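PDB 6IY4: LupI from Flavobacterium sp. YS-80-122, which inhibits a cold-adapted marine protease, MP, and probably acts as a metalloendopeptidase inhibitor of the Inh family. Local coordinates for residues Ala4-Ser9 against Trp50-Asp55; Thr11-Gly16 against Ala75-Gly80; Ala34-Leu39 against Arg45-Trp50; Leu68-Arg73 against Lys86-Gln91. One frame throughout, in Å; residues are numbered along the deposited sequence.

All four contacts reach one antiparallel beta-sheet: contacts 3 and 4 are buried, contact 1 partly so, and contact 2 lies at the surface. Contacts 1 and 2 both use strand 8-14 and alternate along the chain; contact 3 is nested inside both their loops, and contact 4 opens after contacts 1 and 3 close. Contacts 2 and 4 lie closest, centres about 5 Å apart, because their four strands stand side by side. Other centres are about 12 to 15 Å apart. V6 of contact 1 touches Y78 of contact 2, whose F12 meets L39 of contact 3. Contacts 1 and 3 share W50. Chain start, loops and sheet are thus tied into one compact domain.

Contact 1: residues Ala4-Ser9 against Trp50-Asp55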
loop_
_atom_site.group_PDB
_atom_site.type_symbol
_atom_site.label_atom_id
_atom_site.label_comp_id
_atom_site.label_asym_id
_atom_site.label_seq_id
_atom_site.Cartn_x
_atom_site.Cartn_y
_atom_site.Cartn_z
ATOM N N ALA A 4 2.746 -14.326 -2.407
ATOM C CA ALA A 4 3.779 -14.748 -1.432
ATOM C C ALA A 4 5.036 -13.880 -1.599
ATOM O O ALA A 4 5.779 -13.672 -0.608
ATOM C CB ALA A 4 4.083 -16.219 -1.616
ATOM N N GLN A 5 5.298 -13.373 -2.804
ATOM C CA GLN A 5 6.511 -12.571 -3.086
ATOM C C GLN A 5 6.328 -11.096 -2.703
ATOM O O GLN A 5 7.351 -10.309 -2.717
ATOM C CB GLN A 5 6.916 -12.796 -4.544
ATOM C CG GLN A 5 7.561 -14.157 -4.729
ATOM C CD GLN A 5 8.875 -14.195 -3.982
ATOM O OE1 GLN A 5 9.743 -13.357 -4.202
ATOM N NE2 GLN A 5 8.949 -15.037 -2.969
ATOM N N VAL A 6 5.089 -10.691 -2.391
ATOM C CA VAL A 6 4.783 -9.279 -2.026
ATOM C C VAL A 6 4.416 -9.227 -0.548
ATOM O O VAL A 6 4.553 -8.165 0.031
ATOM C CB VAL A 6 3.626 -8.761 -2.910
ATOM C CG1 VAL A 6 3.172 -7.351 -2.554
ATOM C CG2 VAL A 6 3.956 -8.847 -4.379
ATOM N N ALA A 7 4.078 -10.337 0.085
ATOM C CA ALA A 7 3.585 -10.321 1.481
ATOM C C ALA A 7 4.737 -10.035 2.432
ATOM O O ALA A 7 5.898 -10.345 2.152
ATOM C CB ALA A 7 2.922 -11.615 1.853
ATOM N N GLY A 8 4.409 -9.441 3.548
ATOM C CA GLY A 8 5.346 -9.192 4.631
ATOM C C GLY A 8 5.248 -7.785 5.139
ATOM O O GLY A 8 4.197 -7.126 4.958
ATOM N N SER A 9 6.291 -7.370 5.833
ATOM C CA SER A 9 6.353 -6.052 6.503
ATOM C C SER A 9 6.613 -4.916 5.498
ATOM O O SER A 9 7.611 -4.961 4.742
ATOM C CB SER A 9 7.411 -6.050 7.553
ATOM O OG SER A 9 7.352 -4.836 8.263
ATOM N N TRP A 50 -5.542 -6.565 -0.865
ATOM C CA TRP A 50 -4.553 -6.125 -1.864
ATOM C C TRP A 50 -4.386 -7.198 -2.917
ATOM O O TRP A 50 -4.637 -8.355 -2.659
ATOM C CB TRP A 50 -3.239 -5.734 -1.184
ATOM C CG TRP A 50 -2.622 -6.816 -0.355
ATOM C CD1 TRP A 50 -2.806 -7.069 0.972
ATOM C CD2 TRP A 50 -1.643 -7.768 -0.818
ATOM N NE1 TRP A 50 -2.039 -8.124 1.354
ATOM C CE2 TRP A 50 -1.302 -8.571 0.286
ATOM C CE3 TRP A 50 -1.044 -8.041 -2.053
ATOM C CZ2 TRP A 50 -0.376 -9.611 0.196
ATOM C CZ3 TRP A 50 -0.100 -9.052 -2.141
ATOM C CH2 TRP A 50 0.218 -9.842 -1.034
ATOM N N SER A 51 -3.858 -6.796 -4.071
ATOM C CA SER A 51 -3.606 -7.739 -5.171
ATOM C C SER A 51 -2.457 -7.238 -6.009
ATOM O O SER A 51 -2.477 -6.113 -6.494
ATOM C CB SER A 51 -4.833 -7.908 -6.014
ATOM O OG SER A 51 -4.645 -8.977 -6.924
ATOM N N PRO A 52 -1.441 -8.074 -6.247
ATOM C CA PRO A 52 -0.324 -7.655 -7.080
ATOM C C PRO A 52 -0.757 -7.646 -8.542
ATOM O O PRO A 52 -1.670 -8.372 -8.906
ATOM C CB PRO A 52 0.763 -8.708 -6.850
ATOM C CG PRO A 52 0.127 -9.797 -6.053
ATOM C CD PRO A 52 -1.301 -9.438 -5.735
ATOM N N THR A 53 -0.085 -6.838 -9.341
ATOM C CA THR A 53 -0.269 -6.779 -10.808
ATOM C C THR A 53 1.112 -6.941 -11.395
ATOM O O THR A 53 2.115 -6.918 -10.687
ATOM C CB THR A 53 -0.933 -5.467 -11.226
ATOM O OG1 THR A 53 0.094 -4.472 -11.127
ATOM C CG2 THR A 53 -2.155 -5.144 -10.390
ATOM N N PRO A 54 1.221 -7.098 -12.727
ATOM C CA PRO A 54 2.527 -7.334 -13.318
ATOM C C PRO A 54 3.540 -6.218 -13.037
ATOM O O PRO A 54 4.717 -6.487 -12.978
ATOM C CB PRO A 54 2.156 -7.449 -14.800
ATOM C CG PRO A 54 0.763 -8.014 -14.754
ATOM C CD PRO A 54 0.131 -7.128 -13.700
ATOM N N ASP A 55 3.054 -4.997 -12.850
ATOM C CA ASP A 55 3.877 -3.777 -12.779
ATOM C C ASP A 55 3.557 -2.971 -11.529
ATOM O O ASP A 55 3.934 -1.796 -11.505
ATOM C CB ASP A 55 3.616 -2.898 -13.999
ATOM C CG ASP A 55 2.153 -2.500 -14.185
ATOM O OD1 ASP A 55 1.291 -3.035 -13.480
ATOM O OD2 ASP A 55 1.925 -1.607 -14.997
#
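V6 and A7 pack against W50 and P52 in a partly buried, largely apolar contact that lays the end of helix 3-6 against strand 49-53, an outermost strand of the sheet. The six-membered part of the indole does most of the touching. V6 and W50 slide past each other in opposite directions: V6 CG1 lies 3.7 Å from W50 CZ3, approaching the ring obliquely, while V6 CG2 reaches P52 CB in the rigid proline ring at 4.0 Å. With CG1 anti to the backbone N (chi1 176°), the two methyls of V6 are split between the two partners, a task suited to a beta-branched residue. A7 is small enough for its backbone to come close as well: its N is 4.0 Å from W50 CH2, and its CB is 4.2 Å from W50 CZ2. NE1 of the indole donates to the carbonyl oxygen of T31, and the ring meets that of F32. An alanine in place of W50 would probably leave V6 and A7 facing a gap and the T31 carbonyl without its donor. Packing the N-terminal turn against an outermost strand in this way is consistent with the antiparallel beta-barrel of Inh-family inhibitors.

Contact 2: residues Thr11-Gly16 against Ala75-Gly80; sequences TFYVQG and AGRYEG
Y13 and Q15 meet R77 on the surface of the antiparallel beta-sheet of this Inh-family fold, reaching across strand 86-92. The ionic part lies within 75-80: R77 grips E79 side-on, with R77 NE 2.7 Å and NH2 2.9 Å from E79 OE2. That oxygen sits in the guanidinium plane, at the edge, and is met on its anti side, somewhat out of the carboxylate plane. Two residues apart on one strand, both side chains emerge on the same face, and the pairing fixes the rotation of the guanidinium. Between the segments the polar groups only lie near one another. Y13 CG stands between its backbone N and carbonyl carbon (chi1 63°), and from there the long phenol reaches toward R77, its ring plane turned 70° from the guanidinium. Length suits tyrosine, glutamine and arginine, since together they bridge the intervening strand. A leucine in place of R77 would probably leave the E79 carboxylate without its charged mate and open a gap beside Y13 OH and Q15 NE2. Y13 OH approaches R77 NH1 obliquely at 3.8 Å. The Q15 amide, tilted only 19° from the guanidinium, comes at its edge, where Q15 NE2 lies 4.1 Å from R77 NH2.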
loop_
_atom_site.group_PDB
_atom_site.type_symbol
_atom_site.label_atom_id
_atom_site.label_comp_id
_atom_site.label_asym_id
_atom_site.label_seq_id
_atom_site.Cartn_x
_atom_site.Cartn_y
_atom_site.Cartn_z
ATOM N N THR A 11 6.488 -0.457 5.024
ATOM C CA THR A 11 6.415 0.874 5.653
ATOM C C THR A 11 5.829 1.849 4.647
ATOM O O THR A 11 6.331 1.905 3.494
ATOM C CB THR A 11 7.792 1.327 6.106
ATOM O OG1 THR A 11 8.254 0.329 7.027
ATOM C CG2 THR A 11 7.699 2.662 6.792
ATOM N N PHE A 12 4.757 2.504 5.047
ATOM C CA PHE A 12 4.011 3.472 4.226
ATOM C C PHE A 12 4.304 4.883 4.739
ATOM O O PHE A 12 4.263 5.102 5.957
ATOM C CB PHE A 12 2.509 3.222 4.325
ATOM C CG PHE A 12 2.012 1.978 3.644
ATOM C CD1 PHE A 12 2.148 0.740 4.256
ATOM C CD2 PHE A 12 1.390 2.037 2.417
ATOM C CE1 PHE A 12 1.664 -0.402 3.648
ATOM C CE2 PHE A 12 0.941 0.881 1.789
ATOM C CZ PHE A 12 1.066 -0.324 2.425
ATOM N N TYR A 13 4.433 5.805 3.802
ATOM C CA TYR A 13 4.515 7.241 4.136
ATOM C C TYR A 13 4.188 8.073 2.905
ATOM O O TYR A 13 4.350 7.591 1.765
ATOM C CB TYR A 13 5.885 7.597 4.697
ATOM C CG TYR A 13 7.057 7.403 3.778
ATOM C CD1 TYR A 13 7.688 6.184 3.719
ATOM C CD2 TYR A 13 7.523 8.425 2.989
ATOM C CE1 TYR A 13 8.778 5.991 2.886
ATOM C CE2 TYR A 13 8.601 8.243 2.136
ATOM C CZ TYR A 13 9.247 7.033 2.119
ATOM O OH TYR A 13 10.318 6.813 1.304
ATOM N N VAL A 14 3.799 9.301 3.135
ATOM C CA VAL A 14 3.564 10.259 2.039
ATOM C C VAL A 14 4.905 10.960 1.783
ATOM O O VAL A 14 5.579 11.457 2.736
ATOM C CB VAL A 14 2.457 11.269 2.386
ATOM C CG1 VAL A 14 2.352 12.359 1.332
ATOM C CG2 VAL A 14 1.100 10.621 2.583
ATOM N N GLN A 15 5.305 11.003 0.530
ATOM C CA GLN A 15 6.573 11.639 0.137
ATOM C C GLN A 15 6.577 13.073 0.662
ATOM O O GLN A 15 5.540 13.749 0.478
ATOM C CB GLN A 15 6.726 11.675 -1.376
ATOM C CG GLN A 15 8.100 12.109 -1.830
ATOM C CD GLN A 15 8.791 10.902 -2.410
ATOM O OE1 GLN A 15 8.599 10.529 -3.578
ATOM N NE2 GLN A 15 9.526 10.224 -1.551
ATOM N N GLY A 16 7.688 13.448 1.312
ATOM C CA GLY A 16 7.847 14.768 1.941
ATOM C C GLY A 16 7.457 14.720 3.406
ATOM O O GLY A 16 7.757 15.677 4.137
ATOM N N ALA A 75 13.050 -3.238 -6.414
ATOM C CA ALA A 75 12.787 -4.327 -5.468
ATOM C C ALA A 75 12.312 -3.749 -4.133
ATOM O O ALA A 75 13.018 -2.935 -3.552
ATOM C CB ALA A 75 14.051 -5.132 -5.291
ATOM N N GLY A 76 11.134 -4.191 -3.691
ATOM C CA GLY A 76 10.631 -3.821 -2.361
ATOM C C GLY A 76 10.191 -2.376 -2.283
ATOM O O GLY A 76 10.190 -1.845 -1.189
ATOM N N ARG A 77 9.802 -1.742 -3.382
ATOM C CA ARG A 77 9.286 -0.349 -3.317
ATOM C C ARG A 77 8.182 -0.127 -4.343
ATOM O O ARG A 77 8.401 -0.423 -5.537
ATOM C CB ARG A 77 10.401 0.663 -3.597
ATOM C CG ARG A 77 9.968 2.121 -3.501
ATOM C CD ARG A 77 11.128 3.040 -3.862
ATOM N NE ARG A 77 10.761 4.443 -3.763
ATOM C CZ ARG A 77 10.988 5.229 -2.712
ATOM N NH1 ARG A 77 11.581 4.772 -1.625
ATOM N NH2 ARG A 77 10.603 6.484 -2.753
ATOM N N TYR A 78 7.053 0.390 -3.882
ATOM C CA TYR A 78 5.963 0.866 -4.763
ATOM C C TYR A 78 5.683 2.328 -4.466
ATOM O O TYR A 78 5.890 2.779 -3.351
ATOM C CB TYR A 78 4.680 0.080 -4.532
ATOM C CG TYR A 78 4.721 -1.388 -4.816
ATOM C CD1 TYR A 78 5.021 -2.275 -3.812
ATOM C CD2 TYR A 78 4.389 -1.876 -6.056
ATOM C CE1 TYR A 78 5.004 -3.642 -4.040
ATOM C CE2 TYR A 78 4.400 -3.226 -6.311
ATOM C CZ TYR A 78 4.709 -4.113 -5.295
ATOM O OH TYR A 78 4.742 -5.461 -5.480
ATOM N N GLU A 79 5.207 3.064 -5.481
ATOM C CA GLU A 79 4.790 4.474 -5.331
ATOM C C GLU A 79 3.464 4.711 -6.051
ATOM O O GLU A 79 3.335 4.249 -7.178
ATOM C CB GLU A 79 5.853 5.393 -5.916
ATOM C CG GLU A 79 7.115 5.384 -5.115
ATOM C CD GLU A 79 8.217 6.170 -5.788
ATOM O OE1 GLU A 79 7.935 6.774 -6.845
ATOM O OE2 GLU A 79 9.360 6.100 -5.313
ATOM N N GLY A 80 2.509 5.352 -5.387
ATOM C CA GLY A 80 1.198 5.587 -5.983
ATOM C C GLY A 80 0.820 7.041 -5.881
ATOM O O GLY A 80 1.098 7.691 -4.853
#

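Contact 3: residues Ala34-Leu39 against Arg45-Trp50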
loop_
_atom_site.group_PDB
_atom_site.type_symbol
_atom_site.label_atom_id
_atom_site.label_comp_id
_atom_site.label_asym_id
_atom_site.label_seq_id
_atom_site.Cartn_x
_atom_site.Cartn_y
_atom_site.Cartn_z
ATOM N N ALA A 34 -3.965 -4.902 11.452
ATOM C CA ALA A 34 -4.878 -3.832 11.909
ATOM C C ALA A 34 -4.270 -2.441 11.712
ATOM O O ALA A 34 -5.059 -1.464 11.581
ATOM C CB ALA A 34 -5.204 -4.076 13.364
ATOM N N GLN A 35 -2.937 -2.367 11.683
ATOM C CA GLN A 35 -2.131 -1.133 11.551
ATOM C C GLN A 35 -2.514 -0.416 10.250
ATOM O O GLN A 35 -2.262 0.816 10.182
ATOM C CB GLN A 35 -0.639 -1.446 11.591
ATOM C CG GLN A 35 -0.103 -1.690 12.993
ATOM C CD GLN A 35 -0.431 -3.050 13.539
ATOM O OE1 GLN A 35 -0.762 -3.963 12.796
ATOM N NE2 GLN A 35 -0.284 -3.206 14.849
ATOM N N VAL A 36 -3.155 -1.099 9.281
ATOM C CA VAL A 36 -3.567 -0.478 7.987
ATOM C C VAL A 36 -4.523 0.704 8.229
ATOM O O VAL A 36 -4.678 1.535 7.304
ATOM C CB VAL A 36 -4.216 -1.505 7.048
ATOM C CG1 VAL A 36 -5.583 -1.944 7.528
ATOM C CG2 VAL A 36 -4.279 -0.996 5.626
ATOM N N SER A 37 -5.153 0.766 9.408
ATOM C CA SER A 37 -5.981 1.918 9.860
ATOM C C SER A 37 -5.290 3.250 9.536
ATOM O O SER A 37 -5.992 4.212 9.196
ATOM C CB SER A 37 -6.291 1.790 11.337
ATOM O OG SER A 37 -5.170 2.165 12.130
ATOM N N CYS A 38 -3.954 3.302 9.578
ATOM C CA CYS A 38 -3.182 4.553 9.377
ATOM C C CYS A 38 -3.396 5.124 7.981
ATOM O O CYS A 38 -3.303 6.347 7.810
ATOM C CB CYS A 38 -1.685 4.360 9.537
ATOM S SG CYS A 38 -0.976 3.176 8.353
ATOM N N LEU A 39 -3.717 4.295 6.998
ATOM C CA LEU A 39 -3.855 4.787 5.604
ATOM C C LEU A 39 -5.122 5.619 5.452
ATOM O O LEU A 39 -5.186 6.366 4.468
ATOM C CB LEU A 39 -3.868 3.614 4.621
ATOM C CG LEU A 39 -2.641 2.705 4.652
ATOM C CD1 LEU A 39 -2.741 1.653 3.543
ATOM C CD2 LEU A 39 -1.342 3.477 4.492
ATOM N N ARG A 45 -10.442 5.947 0.499
ATOM C CA ARG A 45 -11.024 4.607 0.693
ATOM C C ARG A 45 -10.018 3.799 1.486
ATOM O O ARG A 45 -8.918 3.665 0.990
ATOM C CB ARG A 45 -11.322 4.019 -0.682
ATOM C CG ARG A 45 -12.203 2.787 -0.593
ATOM C CD ARG A 45 -12.306 2.057 -1.914
ATOM N NE ARG A 45 -12.886 2.930 -2.926
ATOM C CZ ARG A 45 -14.168 3.313 -2.966
ATOM N NH1 ARG A 45 -15.035 2.931 -2.031
ATOM N NH2 ARG A 45 -14.582 4.075 -3.969
ATOM N N THR A 46 -10.347 3.349 2.686
ATOM C CA THR A 46 -9.441 2.535 3.513
ATOM C C THR A 46 -9.324 1.131 2.908
ATOM O O THR A 46 -10.323 0.483 2.678
ATOM C CB THR A 46 -9.967 2.442 4.942
ATOM O OG1 THR A 46 -9.903 3.771 5.474
ATOM C CG2 THR A 46 -9.140 1.502 5.779
ATOM N N PRO A 47 -8.109 0.611 2.631
ATOM C CA PRO A 47 -7.970 -0.704 2.028
ATOM C C PRO A 47 -8.234 -1.866 2.989
ATOM O O PRO A 47 -7.874 -1.736 4.188
ATOM C CB PRO A 47 -6.477 -0.767 1.651
ATOM C CG PRO A 47 -5.932 0.604 1.842
ATOM C CD PRO A 47 -6.817 1.284 2.852
ATOM N N THR A 48 -8.902 -2.907 2.510
ATOM C CA THR A 48 -9.134 -4.148 3.293
ATOM C C THR A 48 -8.411 -5.314 2.640
ATOM O O THR A 48 -8.153 -6.305 3.353
ATOM C CB THR A 48 -10.633 -4.443 3.464
ATOM O OG1 THR A 48 -11.235 -4.573 2.176
ATOM C CG2 THR A 48 -11.329 -3.356 4.253
ATOM N N THR A 49 -8.136 -5.279 1.328
ATOM C CA THR A 49 -7.376 -6.338 0.665
ATOM C C THR A 49 -6.406 -5.722 -0.341
ATOM O O THR A 49 -6.396 -4.505 -0.528
ATOM C CB THR A 49 -8.246 -7.384 -0.012
ATOM O OG1 THR A 49 -8.978 -6.791 -1.094
ATOM C CG2 THR A 49 -9.229 -8.009 0.958
ATOM N N TRP A 50 -5.542 -6.565 -0.865
ATOM C CA TRP A 50 -4.553 -6.125 -1.864
ATOM C C TRP A 50 -4.386 -7.198 -2.917
ATOM O O TRP A 50 -4.637 -8.355 -2.659
ATOM C CB TRP A 50 -3.239 -5.734 -1.184
ATOM C CG TRP A 50 -2.622 -6.816 -0.355
ATOM C CD1 TRP A 50 -2.806 -7.069 0.972
ATOM C CD2 TRP A 50 -1.643 -7.768 -0.818
ATOM N NE1 TRP A 50 -2.039 -8.124 1.354
ATOM C CE2 TRP A 50 -1.302 -8.571 0.286
ATOM C CE3 TRP A 50 -1.044 -8.041 -2.053
ATOM C CZ2 TRP A 50 -0.376 -9.611 0.196
ATOM C CZ3 TRP A 50 -0.100 -9.052 -2.141
ATOM C CH2 TRP A 50 0.218 -9.842 -1.034
#
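V36 and L39 turn their branches onto P47 through different first torsions. In L39, CG is anti to the carbonyl carbon (chi1 -58°), which aims the side chain at the proline ring; V36 CG1 sits between the backbone N and the carbonyl carbon (chi1 70°), which leaves CG2 anti to N, and both methyls face the P47 carbonyl. The two residues are three apart in a 3-10 segment, 34-39, so one turn of that helix sets them on the same face. The turn is held by backbone bonds such as that from L39 N to V36 O, at 2.9 Å.

L39 CD1 comes to 3.8 Å from P47 CG, the two side chains crossing at about a right angle, while L39 CB lies 4.2 Å from P47 CD. V36 CG2 lies nearest the backbone, 3.9 Å from P47 O, with ring atom P47 CD a little farther away. The slender, beta-branched valine fits beside that carbonyl, and the longer leucine can reach the far corner of the ring. Proline suits its place because its compact ring presents apolar carbons without a backbone N-H to be satisfied; it packs further on F32 and on L59 of strand 56-60. Just beyond it, T48 and T49 both face I60, a classic beta bulge.

The helical turn has a second anchor, since C38 forms a disulfide with C22 at the start of strand 22-26. Between the two segments the chemistry is apolar, so their attachment rests on shape and on the exclusion of water, whereas the covalent tie of the turn leads to the opposite edge of the sheet.

Contact 4: residues Leu68-Arg73 against Lys86-Gln91; sequences LFLELR and KTLVMQ
L68 and L70 meet L88 and M90 on the buried face of the antiparallel beta-sheet, consistent with the inside of the barrel-like Inh fold. Strands 66-74 and 86-92 are not hydrogen-bonded neighbours, because strand 77-82 runs between them; the two segments pass 8.6 Å apart with 58° between their directions, so side chains must bridge the interval.

L68 and L88 both carry CG anti to the backbone N; their side chains slant across each other and touch through one methyl each, L68 CD2 and L88 CD2, 3.7 Å apart. L70 and M90 instead cross at about a right angle. L70 CD2 points between two neighbours: it rests 3.8 Å from the backbone oxygen of L88 and beside the thioether of M90. The flexible, unbranched methionine can bend at its sulfur to follow that surface, whereas each leucine presents its CD2 branch.

E71 leaves on the other side of its strand from L70, and R73 reaches it through its guanidinium, R73 NH1 and E71 OE1 forming a salt bridge at 3.3 Å. Neighbouring strands complete the apolar interior, F12 packing on both L88 and M90, and Y78 on both L70 and M90. The methionine chain is extended at chi2 and bent at chi3 (-86°), leaving M90 SD 4.0 Å from L70 CD2.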
loop_
_atom_site.group_PDB
_atom_site.type_symbol
_atom_site.label_atom_id
_atom_site.label_comp_id
_atom_site.label_asym_id
_atom_site.label_seq_id
_atom_site.Cartn_x
_atom_site.Cartn_y
_atom_site.Cartn_z
ATOM N N LEU A 68 -6.184 2.356 -4.167
ATOM C CA LEU A 68 -5.009 2.978 -4.825
ATOM C C LEU A 68 -4.339 1.919 -5.689
ATOM O O LEU A 68 -4.260 0.753 -5.290
ATOM C CB LEU A 68 -4.030 3.503 -3.785
ATOM C CG LEU A 68 -2.937 4.421 -4.313
ATOM C CD1 LEU A 68 -3.524 5.723 -4.798
ATOM C CD2 LEU A 68 -1.872 4.666 -3.246
ATOM N N PHE A 69 -3.783 2.347 -6.797
ATOM C CA PHE A 69 -2.829 1.576 -7.605
ATOM C C PHE A 69 -1.458 2.191 -7.374
ATOM O O PHE A 69 -1.305 3.418 -7.547
ATOM C CB PHE A 69 -3.170 1.597 -9.092
ATOM C CG PHE A 69 -2.090 0.927 -9.907
ATOM C CD1 PHE A 69 -1.929 -0.449 -9.873
ATOM C CD2 PHE A 69 -1.218 1.678 -10.657
ATOM C CE1 PHE A 69 -0.938 -1.066 -10.602
ATOM C CE2 PHE A 69 -0.220 1.060 -11.381
ATOM C CZ PHE A 69 -0.087 -0.296 -11.350
ATOM N N LEU A 70 -0.475 1.359 -7.048
ATOM C CA LEU A 70 0.929 1.821 -6.905
ATOM C C LEU A 70 1.796 1.115 -7.943
ATOM O O LEU A 70 1.670 -0.094 -8.122
ATOM C CB LEU A 70 1.476 1.522 -5.513
ATOM C CG LEU A 70 0.651 2.073 -4.344
ATOM C CD1 LEU A 70 -0.393 1.101 -3.797
ATOM C CD2 LEU A 70 1.565 2.521 -3.205
ATOM N N GLU A 71 2.679 1.873 -8.542
ATOM C CA GLU A 71 3.654 1.319 -9.512
ATOM C C GLU A 71 4.834 0.716 -8.752
ATOM O O GLU A 71 5.342 1.329 -7.822
ATOM C CB GLU A 71 4.049 2.469 -10.428
ATOM C CG GLU A 71 4.990 2.145 -11.549
ATOM C CD GLU A 71 5.132 3.337 -12.495
ATOM O OE1 GLU A 71 4.788 4.486 -12.085
ATOM O OE2 GLU A 71 5.563 3.113 -13.655
ATOM N N LEU A 72 5.330 -0.410 -9.240
ATOM C CA LEU A 72 6.577 -1.043 -8.777
ATOM C C LEU A 72 7.720 -0.182 -9.264
ATOM O O LEU A 72 7.746 0.114 -10.499
ATOM C CB LEU A 72 6.645 -2.439 -9.378
ATOM C CG LEU A 72 7.833 -3.284 -8.962
ATOM C CD1 LEU A 72 7.974 -3.410 -7.471
ATOM C CD2 LEU A 72 7.688 -4.641 -9.629
ATOM N N ARG A 73 8.596 0.252 -8.358
ATOM C CA ARG A 73 9.715 1.144 -8.763
ATOM C C ARG A 73 11.014 0.350 -8.847
ATOM O O ARG A 73 11.796 0.581 -9.746
ATOM C CB ARG A 73 9.791 2.358 -7.841
ATOM C CG ARG A 73 8.580 3.273 -7.955
ATOM C CD ARG A 73 8.776 4.591 -8.704
ATOM N NE ARG A 73 9.550 4.433 -9.912
ATOM C CZ ARG A 73 9.079 3.957 -11.051
ATOM N NH1 ARG A 73 7.806 3.616 -11.149
ATOM N NH2 ARG A 73 9.883 3.816 -12.092
ATOM N N LYS A 86 -0.273 14.100 -4.158
ATOM C CA LYS A 86 0.656 13.499 -3.178
ATOM C C LYS A 86 1.144 12.163 -3.768
ATOM O O LYS A 86 0.491 11.658 -4.707
ATOM C CB LYS A 86 -0.080 13.408 -1.841
ATOM C CG LYS A 86 -0.446 14.764 -1.246
ATOM C CD LYS A 86 0.763 15.504 -0.698
ATOM C CE LYS A 86 0.699 17.010 -0.864
ATOM N NZ LYS A 86 2.024 17.626 -0.603
ATOM N N THR A 87 2.271 11.648 -3.266
ATOM C CA THR A 87 2.802 10.298 -3.604
ATOM C C THR A 87 2.846 9.467 -2.315
ATOM O O THR A 87 3.422 9.926 -1.331
ATOM C CB THR A 87 4.187 10.314 -4.249
ATOM O OG1 THR A 87 4.003 11.147 -5.389
ATOM C CG2 THR A 87 4.666 8.941 -4.658
ATOM N N LEU A 88 2.199 8.319 -2.331
ATOM C CA LEU A 88 2.284 7.352 -1.214
ATOM C C LEU A 88 3.361 6.369 -1.595
ATOM O O LEU A 88 3.326 5.813 -2.713
ATOM C CB LEU A 88 0.958 6.627 -1.013
ATOM C CG LEU A 88 0.918 5.637 0.144
ATOM C CD1 LEU A 88 1.066 6.343 1.463
ATOM C CD2 LEU A 88 -0.366 4.850 0.123
ATOM N N VAL A 89 4.315 6.231 -0.707
ATOM C CA VAL A 89 5.460 5.325 -0.871
ATOM C C VAL A 89 5.226 4.131 0.036
ATOM O O VAL A 89 4.779 4.318 1.189
ATOM C CB VAL A 89 6.760 6.057 -0.482
ATOM C CG1 VAL A 89 7.960 5.142 -0.615
ATOM C CG2 VAL A 89 6.945 7.318 -1.324
ATOM N N MET A 90 5.506 2.940 -0.470
ATOM C CA MET A 90 5.515 1.745 0.394
ATOM C C MET A 90 6.839 1.038 0.122
ATOM O O MET A 90 7.228 0.860 -1.027
ATOM C CB MET A 90 4.259 0.874 0.244
ATOM C CG MET A 90 4.160 0.156 -0.951
ATOM S SD MET A 90 2.513 -0.684 -1.045
ATOM C CE MET A 90 2.792 -2.221 -0.183
ATOM N N GLN A 91 7.565 0.731 1.169
ATOM C CA GLN A 91 8.906 0.138 1.018
ATOM C C GLN A 91 9.037 -0.925 2.077
ATOM O O GLN A 91 8.620 -0.657 3.186
ATOM C CB GLN A 91 10.021 1.112 1.337
ATOM C CG GLN A 91 10.218 2.203 0.330
ATOM C CD GLN A 91 11.444 2.947 0.800
ATOM O OE1 GLN A 91 11.379 3.770 1.718
ATOM N NE2 GLN A 91 12.583 2.574 0.226
#